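Side-chain contact in bartonella effector protein (Bep) substrate of VirB T4SS (Bartonella clarridgeiae, PDB 4YK2), which is an effector protein of the VirB type IV secretion system, the piece here being its BID domain, which probably carries the signal for secretion: residues V28-S33 with V120-G125. Numbering follows the deposited sequence.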
loop_
_atom_site.group_PDB
_atom_site.type_symbol
_atom_site.label_atom_id
_atom_site.label_comp_id
_atom_site.label_asym_id
_atom_site.label_seq_id
_atom_site.Cartn_x
_atom_site.Cartn_y
_atom_site.Cartn_z
ATOM N N VAL A 28 -15.450 14.230 5.440
ATOM C CA VAL A 28 -16.029 12.881 5.500
ATOM C C VAL A 28 -15.538 12.002 4.342
ATOM O O VAL A 28 -15.031 10.898 4.550
ATOM C CB VAL A 28 -17.574 12.931 5.501
ATOM C CG1 VAL A 28 -18.153 11.535 5.260
ATOM C CG2 VAL A 28 -18.086 13.501 6.810
ATOM N N VAL A 29 -15.685 12.516 3.126
ATOM C CA VAL A 29 -15.341 11.787 1.915
ATOM C C VAL A 29 -13.843 11.523 1.881
ATOM O O VAL A 29 -13.394 10.434 1.510
ATOM C CB VAL A 29 -15.803 12.565 0.662
ATOM C CG1 VAL A 29 -15.193 11.986 -0.596
ATOM C CG2 VAL A 29 -17.333 12.576 0.574
ATOM N N SER A 30 -13.075 12.524 2.295
ATOM C CA SER A 30 -11.626 12.441 2.277
ATOM C C SER A 30 -11.146 11.392 3.268
ATOM O O SER A 30 -10.359 10.519 2.923
ATOM C CB SER A 30 -11.012 13.802 2.603
ATOM O OG SER A 30 -9.618 13.682 2.775
ATOM N N ASP A 31 -11.630 11.497 4.503
ATOM C CA ASP A 31 -11.373 10.511 5.541
ATOM C C ASP A 31 -11.730 9.114 5.067
ATOM O O ASP A 31 -10.980 8.161 5.288
ATOM C CB ASP A 31 -12.172 10.837 6.795
ATOM C CG ASP A 31 -11.581 11.987 7.589
ATOM O OD1 ASP A 31 -10.580 12.587 7.141
ATOM O OD2 ASP A 31 -12.137 12.297 8.663
ATOM N N HIS A 32 -12.881 9.005 4.409
ATOM C CA HIS A 32 -13.370 7.717 3.934
ATOM C C HIS A 32 -12.444 7.073 2.900
ATOM O O HIS A 32 -12.163 5.879 2.975
ATOM C CB HIS A 32 -14.772 7.861 3.341
ATOM C CG HIS A 32 -15.263 6.620 2.670
ATOM N ND1 HIS A 32 -15.765 5.544 3.369
ATOM C CD2 HIS A 32 -15.319 6.278 1.358
ATOM C CE1 HIS A 32 -16.111 4.593 2.520
ATOM N NE2 HIS A 32 -15.848 5.011 1.293
ATOM N N SER A 33 -11.972 7.848 1.929
ATOM C CA SER A 33 -11.133 7.271 0.888
ATOM C C SER A 33 -9.761 6.864 1.449
ATOM O O SER A 33 -9.140 5.908 0.966
ATOM C CB SER A 33 -10.952 8.246 -0.265
ATOM O OG SER A 33 -10.347 9.442 0.195
ATOM N N VAL A 120 -4.284 11.346 0.889
ATOM C CA VAL A 120 -3.596 12.096 1.932
ATOM C C VAL A 120 -3.190 13.472 1.403
ATOM O O VAL A 120 -3.413 14.495 2.054
ATOM C CB VAL A 120 -2.366 11.332 2.457
ATOM C CG1 VAL A 120 -1.572 12.209 3.419
ATOM C CG2 VAL A 120 -2.785 10.028 3.137
ATOM N N GLU A 121 -2.588 13.486 0.220
ATOM C CA GLU A 121 -2.142 14.721 -0.415
ATOM C C GLU A 121 -3.307 15.683 -0.636
ATOM O O GLU A 121 -3.154 16.897 -0.515
ATOM C CB GLU A 121 -1.460 14.412 -1.752
ATOM C CG GLU A 121 -0.903 15.619 -2.473
ATOM C CD GLU A 121 0.556 15.861 -2.157
ATOM O OE1 GLU A 121 0.871 16.896 -1.534
ATOM O OE2 GLU A 121 1.389 15.017 -2.543
ATOM N N ASN A 122 -4.474 15.137 -0.951
ATOM C CA ASN A 122 -5.640 15.971 -1.205
ATOM C C ASN A 122 -6.214 16.528 0.093
ATOM O O ASN A 122 -6.711 17.653 0.122
ATOM C CB ASN A 122 -6.721 15.189 -1.959
ATOM C CG ASN A 122 -8.042 15.947 -2.028
ATOM O OD1 ASN A 122 -8.225 16.829 -2.872
ATOM N ND2 ASN A 122 -8.964 15.615 -1.128
ATOM N N SER A 123 -6.149 15.744 1.162
ATOM C CA SER A 123 -6.710 16.161 2.440
ATOM C C SER A 123 -5.921 17.320 3.035
ATOM O O SER A 123 -6.454 18.094 3.827
ATOM C CB SER A 123 -6.737 14.998 3.425
ATOM O OG SER A 123 -5.421 14.636 3.808
ATOM N N MET A 124 -4.651 17.434 2.650
ATOM C CA MET A 124 -3.787 18.503 3.144
ATOM C C MET A 124 -4.227 19.868 2.607
ATOM O O MET A 124 -3.797 20.905 3.112
ATOM C CB MET A 124 -2.319 18.232 2.773
ATOM C CG MET A 124 -1.652 17.121 3.586
ATOM S SD MET A 124 0.028 16.688 3.046
ATOM C CE MET A 124 0.514 15.570 4.362
ATOM N N GLY A 125 -5.086 19.865 1.590
ATOM C CA GLY A 125 -5.618 21.098 1.033
ATOM C C GLY A 125 -6.856 20.903 0.176
ATOM O O GLY A 125 -7.973 20.809 0.688
HETATM O O HOH W 1 -8.447 13.360 0.181
#
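A single water bridges Asn122 and Ser30: it accepts from Asn122 ND2 at 2.7 Å and is hydrogen-bonded to Ser30 OG at 2.9 Å. Ser123 also faces Ser30, and these residues join helix 21-49 to the last part of helix 106-123. Both helices belong to the four-helix bundle of the BID domain. Ser30 reaches across with OG, which lies 3.2 Å from Ser123 CB. This is a close carbon-to-oxygen contact. Ser30 CA and Ser123 CA are 6.2 Å apart, the nearest CA pair of the two segments. With chi1 at 69°, Ser123 OG folds back onto its own helix, and CB is the atom offered to Ser30. There Ser123 OG donates to Val120 O at 2.7 Å, tilted 22° from the carbonyl plane. Met124 N reaches Val120 O from the same face of that plane, at 3.2 Å. Ser30 is buried, whereas Asn122 and Ser123 are exposed, so the contact lies at the margin of the bundle. The side chains of Val120 and Met124 touch Pro66, in the loop between helices 56-64 and 69-78. Like Ser123, Ser33 turns its OG back to the carbonyl three residues earlier, here Ser30 O. Ser33 OG donates to Ser30 O at 2.9 Å, tilted 27° from the carbonyl plane.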